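Lactaldehyde dehydrogenase (Escherichia coli, PDB 2IMP) catalyses the irreversible, NAD+-dependent oxidation of L-lactaldehyde to L-lactate in L-fucose and L-rhamnose degradation, and is also highly active on glycolaldehyde. Local coordinates at residues A109-Y114 / P155-A160; A116-R121 / D461-L466; K255-V260 / S402-S407; N441-A444 / F448-G451. All coordinates share one frame; numbering follows the deposited sequence.

Contact 1: A109-Y114 / P155-A160; sequences ADYIDY and PFFLIA
An edge-to-face stack of Tyr111 and Phe157 joins helix 98-116 to helix 155-168, the helical part of the beta-alpha-beta crossover between the parallel strands 134-149 and 172-176. The two short helical segments run almost parallel, 7° apart, with axes 9.6 Å from each other at closest approach. Tyr111 holds CG opposite its backbone nitrogen (chi1 -172°), which stands the ring up between the helices. Phe157 meets one face of it edge-on, with ring planes at 85° and centroids 5.1 Å apart. The touch is off-centre, near the rim: CE1 of Phe157 lies 3.4 Å from Tyr111 CD2, while its CZ is 3.9 Å from Tyr111 CE2. Beside the stack Ala160, whose CA is the nearest to that of Ile112, packs its CB 3.6 Å from Ile112 CG1 and 3.8 Å from Ile112 CD1. The Tyr111 hydroxyl continues past Phe157 and reaches Asp461. With an alanine at Tyr111, the Phe157 edge would probably lose the face it packs on and Asp461 its hydroxyl partner. Around this buried core, helix 65-81 reaches Ile112 through Ile79, and helix 183-195 packs against Ile159 through Asn184 and Phe188.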
loop_
_atom_site.group_PDB
_atom_site.type_symbol
_atom_site.label_atom_id
_atom_site.label_comp_id
_atom_site.label_asym_id
_atom_site.label_seq_id
_atom_site.Cartn_x
_atom_site.Cartn_y
_atom_site.Cartn_z
ATOM N N ALA A 109 27.449 3.965 1.663
ATOM C CA ALA A 109 27.428 2.624 2.221
ATOM C C ALA A 109 26.104 2.351 2.955
ATOM O O ALA A 109 25.507 1.288 2.797
ATOM C CB ALA A 109 28.607 2.428 3.182
ATOM N N ASP A 110 25.661 3.315 3.760
ATOM C CA ASP A 110 24.391 3.158 4.460
ATOM C C ASP A 110 23.209 3.077 3.470
ATOM O O ASP A 110 22.271 2.309 3.665
ATOM C CB ASP A 110 24.152 4.315 5.437
ATOM C CG ASP A 110 25.169 4.355 6.562
ATOM O OD1 ASP A 110 25.715 3.292 6.925
ATOM O OD2 ASP A 110 25.412 5.454 7.095
ATOM N N TYR A 111 23.286 3.870 2.407
ATOM C CA TYR A 111 22.247 3.862 1.383
ATOM C C TYR A 111 22.111 2.476 0.722
ATOM O O TYR A 111 21.006 1.965 0.546
ATOM C CB TYR A 111 22.558 4.925 0.328
ATOM C CG TYR A 111 21.458 5.148 -0.685
ATOM C CD1 TYR A 111 21.338 4.331 -1.803
ATOM C CD2 TYR A 111 20.562 6.210 -0.543
ATOM C CE1 TYR A 111 20.357 4.562 -2.762
ATOM C CE2 TYR A 111 19.579 6.450 -1.498
ATOM C CZ TYR A 111 19.486 5.625 -2.605
ATOM O OH TYR A 111 18.538 5.875 -3.564
ATOM N N ILE A 112 23.249 1.884 0.369
ATOM C CA ILE A 112 23.251 0.553 -0.231
ATOM C C ILE A 112 22.613 -0.489 0.716
ATOM O O ILE A 112 21.779 -1.284 0.300
ATOM C CB ILE A 112 24.694 0.111 -0.610
ATOM C CG1 ILE A 112 25.232 1.022 -1.726
ATOM C CG2 ILE A 112 24.703 -1.354 -1.039
ATOM C CD1 ILE A 112 26.662 0.720 -2.184
ATOM N N ASP A 113 23.020 -0.466 1.983
ATOM C CA ASP A 113 22.441 -1.364 2.971
ATOM C C ASP A 113 20.918 -1.151 3.085
ATOM O O ASP A 113 20.150 -2.109 3.129
ATOM C CB ASP A 113 23.074 -1.146 4.352
ATOM C CG ASP A 113 24.450 -1.782 4.478
ATOM O OD1 ASP A 113 24.758 -2.720 3.710
ATOM O OD2 ASP A 113 25.220 -1.352 5.365
ATOM N N TYR A 114 20.516 0.117 3.146
ATOM C CA TYR A 114 19.100 0.459 3.209
ATOM C C TYR A 114 18.327 -0.143 2.018
ATOM O O TYR A 114 17.292 -0.789 2.200
ATOM C CB TYR A 114 18.916 1.985 3.235
ATOM C CG TYR A 114 17.505 2.434 2.920
ATOM C CD1 TYR A 114 16.479 2.323 3.861
ATOM C CD2 TYR A 114 17.182 2.902 1.650
ATOM C CE1 TYR A 114 15.157 2.664 3.530
ATOM C CE2 TYR A 114 15.878 3.237 1.309
ATOM C CZ TYR A 114 14.873 3.115 2.246
ATOM O OH TYR A 114 13.587 3.417 1.871
ATOM N N PRO A 155 29.487 12.319 -6.958
ATOM C CA PRO A 155 29.782 11.252 -7.916
ATOM C C PRO A 155 29.720 9.825 -7.347
ATOM O O PRO A 155 29.202 8.920 -8.000
ATOM C CB PRO A 155 31.179 11.614 -8.408
ATOM C CG PRO A 155 31.803 12.191 -7.173
ATOM C CD PRO A 155 30.703 13.110 -6.678
ATOM N N PHE A 156 30.266 9.636 -6.149
ATOM C CA PHE A 156 30.272 8.320 -5.529
ATOM C C PHE A 156 28.862 7.867 -5.115
ATOM O O PHE A 156 28.405 6.782 -5.490
ATOM C CB PHE A 156 31.199 8.321 -4.312
ATOM C CG PHE A 156 31.570 6.950 -3.824
ATOM C CD1 PHE A 156 32.283 6.076 -4.644
ATOM C CD2 PHE A 156 31.190 6.519 -2.553
ATOM C CE1 PHE A 156 32.635 4.797 -4.193
ATOM C CE2 PHE A 156 31.537 5.242 -2.093
ATOM C CZ PHE A 156 32.251 4.377 -2.917
ATOM N N PHE A 157 28.184 8.715 -4.346
ATOM C CA PHE A 157 26.832 8.411 -3.922
ATOM C C PHE A 157 25.908 8.081 -5.112
ATOM O O PHE A 157 25.164 7.102 -5.080
ATOM C CB PHE A 157 26.244 9.590 -3.140
ATOM C CG PHE A 157 24.759 9.494 -2.936
ATOM C CD1 PHE A 157 24.203 8.406 -2.267
ATOM C CD2 PHE A 157 23.912 10.483 -3.426
ATOM C CE1 PHE A 157 22.826 8.300 -2.094
ATOM C CE2 PHE A 157 22.532 10.389 -3.257
ATOM C CZ PHE A 157 21.987 9.299 -2.590
ATOM N N LEU A 158 25.972 8.896 -6.159
ATOM C CA LEU A 158 25.126 8.650 -7.312
ATOM C C LEU A 158 25.334 7.274 -7.975
ATOM O O LEU A 158 24.434 6.771 -8.647
ATOM C CB LEU A 158 25.263 9.780 -8.328
ATOM C CG LEU A 158 24.559 11.050 -7.827
ATOM C CD1 LEU A 158 24.741 12.167 -8.823
ATOM C CD2 LEU A 158 23.077 10.775 -7.627
ATOM N N ILE A 159 26.513 6.680 -7.793
ATOM C CA ILE A 159 26.718 5.338 -8.316
ATOM C C ILE A 159 25.722 4.382 -7.622
ATOM O O ILE A 159 25.004 3.623 -8.261
ATOM C CB ILE A 159 28.138 4.797 -8.008
ATOM C CG1 ILE A 159 29.207 5.632 -8.710
ATOM C CG2 ILE A 159 28.243 3.351 -8.458
ATOM C CD1 ILE A 159 30.622 5.278 -8.260
ATOM N N ALA A 160 25.704 4.464 -6.295
ATOM C CA ALA A 160 24.830 3.642 -5.478
ATOM C C ALA A 160 23.347 3.984 -5.664
ATOM O O ALA A 160 22.498 3.095 -5.722
ATOM C CB ALA A 160 25.211 3.783 -4.002
#

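Contact 2: A116-R121 / D461-L466; sequences AEWARR and DGKHGL
Trp118 and Leu466 face each other with CA atoms 8.1 Å apart, the tryptophan in a type I beta turn from Ala116 to Ala119 that follows helix 98-116, the leucine on the short helix 462-467. Trp118 makes nearly all of the contact on the side of 116-121, and its five-membered and six-membered rings meet different residues. Leu466 lies over one face of the indole, off-centre: its CD2 sits 3.7 Å from both CB and CG of Trp118, and its other methyl, CD1, is 4.0 Å from Trp118 CD1. Leu466 reaches there because its CG is turned opposite the backbone nitrogen (chi1 -179°). The six-membered ring meets Lys463 obliquely, the two side chains crossing at about a right angle; the lysine CA comes within 3.6 Å of Trp118 CZ2, with its CB 3.7 Å from Trp118 CH2. Beyond CG the lysine chain bends at chi3 (62°) and leaves the indole, carrying NZ to a salt bridge with Glu125 of the fourth subunit. Trp118 NE1 stays 4.0 Å from Gly462 O, too far for a hydrogen bond; that carbonyl accepts Leu466 N within the helix. On the turn, Arg121 NH1 folds back onto Glu117 O, 3.0 Å away, the acceptor lying close to the guanidinium plane. The same NH1 pairs across the subunit boundary with the carboxylate of Glu117 of the second subunit. Leucine and lysine packed against an indole thus join the end of helix 98-116 to the helix preceding strand 470-478, at the subunit interfaces of the aldehyde dehydrogenase tetramer.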
loop_
_atom_site.group_PDB
_atom_site.type_symbol
_atom_site.label_atom_id
_atom_site.label_comp_id
_atom_site.label_asym_id
_atom_site.label_seq_id
_atom_site.Cartn_x
_atom_site.Cartn_y
_atom_site.Cartn_z
ATOM N N ALA A 116 19.227 -2.675 0.084
ATOM C CA ALA A 116 19.251 -4.133 0.146
ATOM C C ALA A 116 18.096 -4.694 1.011
ATOM O O ALA A 116 17.641 -5.817 0.809
ATOM C CB ALA A 116 20.599 -4.618 0.702
ATOM N N GLU A 117 17.643 -3.879 1.957
ATOM C CA GLU A 117 16.559 -4.257 2.852
ATOM C C GLU A 117 15.187 -4.389 2.152
ATOM O O GLU A 117 14.238 -4.905 2.736
ATOM C CB GLU A 117 16.455 -3.247 4.005
ATOM C CG GLU A 117 17.762 -3.064 4.756
ATOM C CD GLU A 117 17.685 -2.009 5.840
ATOM O OE1 GLU A 117 16.884 -1.058 5.712
ATOM O OE2 GLU A 117 18.444 -2.120 6.820
ATOM N N TRP A 118 15.100 -3.909 0.913
ATOM C CA TRP A 118 13.857 -4.016 0.151
ATOM C C TRP A 118 13.607 -5.428 -0.414
ATOM O O TRP A 118 12.496 -5.744 -0.836
ATOM C CB TRP A 118 13.838 -3.007 -1.011
ATOM C CG TRP A 118 13.449 -1.613 -0.596
ATOM C CD1 TRP A 118 14.215 -0.485 -0.689
ATOM C CD2 TRP A 118 12.209 -1.207 0.009
ATOM N NE1 TRP A 118 13.533 0.596 -0.174
ATOM C CE2 TRP A 118 12.301 0.181 0.261
ATOM C CE3 TRP A 118 11.033 -1.883 0.364
ATOM C CZ2 TRP A 118 11.261 0.911 0.853
ATOM C CZ3 TRP A 118 9.990 -1.155 0.958
ATOM C CH2 TRP A 118 10.116 0.229 1.194
ATOM N N ALA A 119 14.648 -6.260 -0.392
ATOM C CA ALA A 119 14.589 -7.618 -0.933
ATOM C C ALA A 119 13.263 -8.395 -0.728
ATOM O O ALA A 119 12.634 -8.819 -1.697
ATOM C CB ALA A 119 15.758 -8.447 -0.389
ATOM N N ARG A 120 12.870 -8.595 0.522
ATOM C CA ARG A 120 11.641 -9.324 0.825
ATOM C C ARG A 120 10.417 -8.407 1.012
ATOM O O ARG A 120 9.364 -8.859 1.456
ATOM C CB ARG A 120 11.819 -10.121 2.121
ATOM C CG ARG A 120 12.919 -11.176 2.111
ATOM C CD ARG A 120 13.488 -11.331 3.509
ATOM N NE ARG A 120 14.294 -12.538 3.688
ATOM C CZ ARG A 120 15.232 -12.665 4.623
ATOM N NH1 ARG A 120 15.488 -11.657 5.447
ATOM N NH2 ARG A 120 15.897 -13.807 4.754
ATOM N N ARG A 121 10.569 -7.134 0.666
ATOM C CA ARG A 121 9.502 -6.173 0.882
ATOM C C ARG A 121 8.734 -5.613 -0.334
ATOM O O ARG A 121 7.548 -5.306 -0.201
ATOM C CB ARG A 121 10.037 -5.012 1.722
ATOM C CG ARG A 121 10.491 -5.444 3.107
ATOM C CD ARG A 121 10.854 -4.258 3.971
ATOM N NE ARG A 121 10.866 -4.623 5.386
ATOM C CZ ARG A 121 11.828 -5.323 5.980
ATOM N NH1 ARG A 121 12.882 -5.737 5.290
ATOM N NH2 ARG A 121 11.717 -5.623 7.267
ATOM N N ASP A 461 15.421 7.236 -4.506
ATOM C CA ASP A 461 15.322 7.003 -3.069
ATOM C C ASP A 461 13.984 6.394 -2.584
ATOM O O ASP A 461 12.957 6.472 -3.265
ATOM C CB ASP A 461 15.576 8.295 -2.277
ATOM C CG ASP A 461 16.821 9.052 -2.742
ATOM O OD1 ASP A 461 17.711 8.452 -3.372
ATOM O OD2 ASP A 461 16.910 10.263 -2.454
ATOM N N GLY A 462 14.038 5.782 -1.405
ATOM C CA GLY A 462 12.861 5.189 -0.801
ATOM C C GLY A 462 12.147 4.159 -1.640
ATOM O O GLY A 462 12.683 3.655 -2.622
ATOM N N LYS A 463 10.925 3.842 -1.235
ATOM C CA LYS A 463 10.112 2.862 -1.936
ATOM C C LYS A 463 9.839 3.228 -3.415
ATOM O O LYS A 463 9.935 2.389 -4.309
ATOM C CB LYS A 463 8.781 2.695 -1.198
ATOM C CG LYS A 463 7.864 1.632 -1.770
ATOM C CD LYS A 463 6.537 1.616 -1.025
ATOM C CE LYS A 463 5.802 2.948 -1.184
ATOM N NZ LYS A 463 4.568 3.008 -0.347
ATOM N N HIS A 464 9.508 4.489 -3.648
ATOM C CA HIS A 464 9.223 4.943 -4.996
ATOM C C HIS A 464 10.456 4.931 -5.908
ATOM O O HIS A 464 10.346 4.675 -7.100
ATOM C CB HIS A 464 8.590 6.333 -4.940
ATOM C CG HIS A 464 7.334 6.370 -4.125
ATOM N ND1 HIS A 464 6.199 5.672 -4.477
ATOM C CD2 HIS A 464 7.061 6.962 -2.939
ATOM C CE1 HIS A 464 5.283 5.827 -3.544
ATOM N NE2 HIS A 464 5.775 6.604 -2.596
ATOM N N GLY A 465 11.621 5.196 -5.324
ATOM C CA GLY A 465 12.850 5.157 -6.100
ATOM C C GLY A 465 13.110 3.712 -6.483
ATOM O O GLY A 465 13.538 3.418 -7.598
ATOM N N LEU A 466 12.849 2.797 -5.553
ATOM C CA LEU A 466 13.040 1.380 -5.839
ATOM C C LEU A 466 12.116 0.889 -6.959
ATOM O O LEU A 466 12.523 0.108 -7.822
ATOM C CB LEU A 466 12.776 0.524 -4.598
ATOM C CG LEU A 466 12.994 -0.971 -4.872
ATOM C CD1 LEU A 466 14.460 -1.311 -4.599
ATOM C CD2 LEU A 466 12.078 -1.827 -4.010
#

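Contact 3: K255-V260 / S402-S407; sequences KAPAIV and SMANDS. With SO4 (sulfate ion), chain B.
Pro257 and Ala404 meet where helix 397-405 packs on strand 257-260, in the open alpha/beta sheet of the catalytic domain. The helix is the connection of a beta-alpha-beta crossover: it leaves strand 388-394 and returns into strand 409-416, the latter a parallel neighbour of strand 257-260. Both CB atoms point across the gap, and the backbones approach to 5.7 Å between the CA atoms of Pro257 and Ala404. The alanine methyl rests against the CB-CG side of the pyrrolidine ring, 3.7 Å from Pro257 CG and 3.9 Å from Pro257 CB. Two residues on, Ile259 turns to the same side of the strand. Its CG1 is set opposite the carbonyl carbon (chi1 -59°) and the chain then runs extended, bringing CD1 to a looser 4.5 Å from Ala404 CB. The small methyl is thus met by a rigid ring and, less closely, by the end of a branched chain. Arg290, on the adjoining strand 290-294, ties the backbones together: it donates to the carbonyls of Met403 and Ala404 near the helix end and to that of Lys255. Past the helix, Asp406 is the centre of an inverse gamma turn, with Ser407 N 2.7 Å from Asn405 O. A water links the two segments, 3.1 Å from Ser407 OG and weakly donating to Lys255 O at 3.0 Å.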
loop_
_atom_site.group_PDB
_atom_site.type_symbol
_atom_site.label_atom_id
_atom_site.label_comp_id
_atom_site.label_asym_id
_atom_site.label_seq_id
_atom_site.Cartn_x
_atom_site.Cartn_y
_atom_site.Cartn_z
ATOM N N LYS A 255 16.982 25.485 -9.352
ATOM C CA LYS A 255 17.192 26.738 -8.620
ATOM C C LYS A 255 16.397 26.792 -7.286
ATOM O O LYS A 255 15.468 27.589 -7.142
ATOM C CB LYS A 255 16.770 27.926 -9.491
ATOM C CG LYS A 255 17.873 28.545 -10.334
ATOM C CD LYS A 255 18.755 29.463 -9.496
ATOM C CE LYS A 255 19.793 30.170 -10.358
ATOM N NZ LYS A 255 20.715 31.030 -9.562
ATOM N N ALA A 256 16.777 25.943 -6.335
ATOM C CA ALA A 256 16.101 25.863 -5.037
ATOM C C ALA A 256 15.794 27.208 -4.355
ATOM O O ALA A 256 16.705 27.924 -3.952
ATOM C CB ALA A 256 16.908 24.979 -4.090
ATOM N N PRO A 257 14.505 27.561 -4.231
ATOM C CA PRO A 257 14.206 28.834 -3.579
ATOM C C PRO A 257 13.966 28.676 -2.061
ATOM O O PRO A 257 13.450 27.654 -1.606
ATOM C CB PRO A 257 12.954 29.300 -4.311
ATOM C CG PRO A 257 12.223 28.010 -4.518
ATOM C CD PRO A 257 13.333 27.073 -4.983
ATOM N N ALA A 258 14.356 29.697 -1.306
ATOM C CA ALA A 258 14.172 29.725 0.140
ATOM C C ALA A 258 13.344 30.945 0.596
ATOM O O ALA A 258 13.654 32.078 0.238
ATOM C CB ALA A 258 15.528 29.730 0.836
ATOM N N ILE A 259 12.291 30.697 1.365
ATOM C CA ILE A 259 11.433 31.767 1.849
ATOM C C ILE A 259 11.559 32.060 3.362
ATOM O O ILE A 259 11.235 31.217 4.204
ATOM C CB ILE A 259 9.952 31.468 1.545
ATOM C CG1 ILE A 259 9.758 31.313 0.038
ATOM C CG2 ILE A 259 9.067 32.591 2.072
ATOM C CD1 ILE A 259 8.350 30.924 -0.351
ATOM N N VAL A 260 12.032 33.260 3.680
ATOM C CA VAL A 260 12.194 33.688 5.064
ATOM C C VAL A 260 11.113 34.698 5.509
ATOM O O VAL A 260 11.133 35.853 5.094
ATOM C CB VAL A 260 13.576 34.346 5.280
ATOM C CG1 VAL A 260 13.793 34.633 6.764
ATOM C CG2 VAL A 260 14.676 33.447 4.728
ATOM N N SER A 402 4.529 32.757 -5.173
ATOM C CA SER A 402 4.387 33.011 -6.595
ATOM C C SER A 402 5.738 33.149 -7.318
ATOM O O SER A 402 5.906 32.642 -8.426
ATOM C CB SER A 402 3.557 34.274 -6.813
ATOM O OG SER A 402 3.448 34.560 -8.192
ATOM N N MET A 403 6.688 33.834 -6.682
ATOM C CA MET A 403 8.014 33.999 -7.265
ATOM C C MET A 403 8.842 32.700 -7.227
ATOM O O MET A 403 9.595 32.402 -8.156
ATOM C CB MET A 403 8.776 35.127 -6.559
ATOM C CG MET A 403 8.198 36.512 -6.832
ATOM S SD MET A 403 9.209 37.866 -6.195
ATOM C CE MET A 403 8.548 38.013 -4.558
ATOM N N ALA A 404 8.696 31.942 -6.145
ATOM C CA ALA A 404 9.391 30.669 -6.036
ATOM C C ALA A 404 8.918 29.702 -7.146
ATOM O O ALA A 404 9.725 29.035 -7.794
ATOM C CB ALA A 404 9.145 30.050 -4.659
ATOM N N ASN A 405 7.603 29.661 -7.357
ATOM C CA ASN A 405 7.028 28.814 -8.396
ATOM C C ASN A 405 7.386 29.279 -9.811
ATOM O O ASN A 405 7.314 28.506 -10.764
ATOM C CB ASN A 405 5.504 28.746 -8.274
ATOM C CG ASN A 405 5.055 27.923 -7.090
ATOM O OD1 ASN A 405 5.766 27.025 -6.647
ATOM N ND2 ASN A 405 3.865 28.213 -6.580
ATOM N N ASP A 406 7.764 30.547 -9.929
ATOM C CA ASP A 406 8.144 31.108 -11.217
ATOM C C ASP A 406 9.535 30.627 -11.667
ATOM O O ASP A 406 10.506 31.387 -11.682
ATOM C CB ASP A 406 8.112 32.636 -11.151
ATOM C CG ASP A 406 8.516 33.281 -12.459
ATOM O OD1 ASP A 406 7.977 32.874 -13.510
ATOM O OD2 ASP A 406 9.369 34.191 -12.439
ATOM N N SER A 407 9.596 29.350 -12.025
ATOM C CA SER A 407 10.836 28.711 -12.442
ATOM C C SER A 407 10.606 27.430 -13.272
ATOM O O SER A 407 9.631 26.715 -13.044
ATOM C CB SER A 407 11.653 28.361 -11.190
ATOM O OG SER A 407 12.725 27.474 -11.473
HETATM S S SO4 B . 14.477 23.607 -7.800
HETATM O O1 SO4 B . 15.031 24.097 -9.067
HETATM O O2 SO4 B . 15.302 22.491 -7.299
HETATM O O3 SO4 B . 14.433 24.691 -6.816
HETATM O O4 SO4 B . 13.099 23.179 -8.034
HETATM O O HOH W 1 13.321 26.229 -8.740
#

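Contact 4: N441-A444 / F448-G451; sequences NFEA and FHAG. With LAC (lactic acid), chain E.
Glu443 and His449 account for most of the buried surface here, and they meet as a stacked carboxylate and imidazole. The two planes are only 17° apart. Glu443 OE2 sits over the middle of the ring, 3.1 Å above its plane and 3.2 Å from His449 CE1, so it presses on the face and forms no hydrogen bond with either ring nitrogen. Glu443 gets there with CG wedged between its backbone nitrogen and carbonyl carbon (chi1 64°) and a bend at chi2 (-95°) that folds the carboxylate back over the histidine. Both residues belong to the loop joining strands 434-437 and 452-453, which forms one wall of the lactate pocket. Lactate O lies 2.7 Å from Glu443 OE2 and also 2.7 Å from His449 NE2. Arg161 makes a salt bridge to Glu443 OE2 and also binds the lactate, while Glu434 takes a hydrogen bond with His449 ND1 and fixes the rotation of the ring. Were His449 an alanine, the Glu443 carboxylate would probably lose the face it stacks on, the lactate oxygen its NE2 neighbour and Glu434 its imidazole partner. Next to Glu443, Ala444 N is hydrogen-bonded to Tyr476 OH of the fourth subunit.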
loop_
_atom_site.group_PDB
_atom_site.type_symbol
_atom_site.label_atom_id
_atom_site.label_comp_id
_atom_site.label_asym_id
_atom_site.label_seq_id
_atom_site.Cartn_x
_atom_site.Cartn_y
_atom_site.Cartn_z
ATOM N N ASN A 441 18.392 21.966 3.683
ATOM C CA ASN A 441 18.047 21.053 2.600
ATOM C C ASN A 441 18.967 19.814 2.451
ATOM O O ASN A 441 20.168 19.946 2.209
ATOM C CB ASN A 441 18.022 21.799 1.259
ATOM C CG ASN A 441 17.174 23.055 1.298
ATOM O OD1 ASN A 441 16.091 23.068 1.873
ATOM N ND2 ASN A 441 17.665 24.118 0.669
ATOM N N PHE A 442 18.373 18.632 2.598
ATOM C CA PHE A 442 19.076 17.356 2.462
ATOM C C PHE A 442 18.105 16.150 2.526
ATOM O O PHE A 442 17.587 15.816 3.590
ATOM C CB PHE A 442 20.148 17.206 3.546
ATOM C CG PHE A 442 21.156 16.113 3.263
ATOM C CD1 PHE A 442 22.175 15.838 4.170
ATOM C CD2 PHE A 442 21.092 15.364 2.086
ATOM C CE1 PHE A 442 23.119 14.837 3.910
ATOM C CE2 PHE A 442 22.029 14.363 1.817
ATOM C CZ PHE A 442 23.043 14.098 2.731
ATOM N N GLU A 443 17.874 15.519 1.378
ATOM C CA GLU A 443 16.947 14.397 1.295
ATOM C C GLU A 443 17.347 13.114 2.054
ATOM O O GLU A 443 18.502 12.695 2.037
ATOM C CB GLU A 443 16.675 14.036 -0.175
ATOM C CG GLU A 443 17.894 13.538 -0.937
ATOM C CD GLU A 443 18.594 14.641 -1.712
ATOM O OE1 GLU A 443 18.757 15.753 -1.162
ATOM O OE2 GLU A 443 18.988 14.392 -2.873
ATOM N N ALA A 444 16.365 12.516 2.715
ATOM C CA ALA A 444 16.571 11.273 3.440
ATOM C C ALA A 444 16.522 10.058 2.488
ATOM O O ALA A 444 15.825 10.100 1.466
ATOM C CB ALA A 444 15.502 11.127 4.525
ATOM N N PHE A 448 11.635 10.620 -1.203
ATOM C CA PHE A 448 11.540 10.475 -2.647
ATOM C C PHE A 448 12.010 11.750 -3.363
ATOM O O PHE A 448 11.289 12.746 -3.439
ATOM C CB PHE A 448 10.105 10.108 -3.078
ATOM C CG PHE A 448 9.984 9.689 -4.538
ATOM C CD1 PHE A 448 10.945 8.867 -5.131
ATOM C CD2 PHE A 448 8.885 10.080 -5.304
ATOM C CE1 PHE A 448 10.820 8.442 -6.464
ATOM C CE2 PHE A 448 8.744 9.665 -6.635
ATOM C CZ PHE A 448 9.718 8.838 -7.218
ATOM N N HIS A 449 13.258 11.711 -3.814
ATOM C CA HIS A 449 13.866 12.817 -4.531
ATOM C C HIS A 449 13.418 12.813 -6.004
ATOM O O HIS A 449 13.987 12.104 -6.839
ATOM C CB HIS A 449 15.387 12.694 -4.459
ATOM C CG HIS A 449 16.124 13.955 -4.795
ATOM N ND1 HIS A 449 15.990 15.112 -4.049
ATOM C CD2 HIS A 449 17.051 14.221 -5.739
ATOM C CE1 HIS A 449 16.811 16.030 -4.525
ATOM N NE2 HIS A 449 17.467 15.518 -5.549
ATOM N N ALA A 450 12.370 13.579 -6.284
ATOM C CA ALA A 450 11.807 13.673 -7.621
ATOM C C ALA A 450 11.426 15.119 -7.982
ATOM O O ALA A 450 10.642 15.756 -7.284
ATOM C CB ALA A 450 10.587 12.764 -7.726
ATOM N N GLY A 451 11.985 15.621 -9.073
ATOM C CA GLY A 451 11.716 16.993 -9.450
ATOM C C GLY A 451 10.555 17.231 -10.385
ATOM O O GLY A 451 10.259 16.422 -11.263
HETATM C C LAC E . 21.160 15.458 -4.955
HETATM C CA LAC E . 22.237 15.721 -5.965
HETATM C CB LAC E . 23.523 14.987 -5.547
HETATM O O LAC E . 20.128 14.878 -5.291
HETATM O OHN LAC E . 21.842 15.210 -7.250
HETATM O OXT LAC E . 21.315 15.898 -3.702
#

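Contacts 1, 2 and 4 form a connected group beside the lactate. Contact 1 reaches contact 2 through Tyr111 OH, 2.7 Å from Asp461 OD1 in a probable hydrogen bond; the other carboxylate oxygen of Asp461 forms a salt bridge with Arg161, a lactate ligand. Contact 2 also touches contact 4, where Phe448 CE1 packs 3.4 Å from His464 CB. Contact 4 touches the lactate, and the Phe157 side chain of contact 1 comes within about 5 Å. Contact 3 touches none of the others, coming to about 5 Å of contact 4 at nearest atoms, with centres about 29 Å from contact 1 and 31 Å from contact 2; its Pro257 side chain is about 11 Å from that of active-site Cys285.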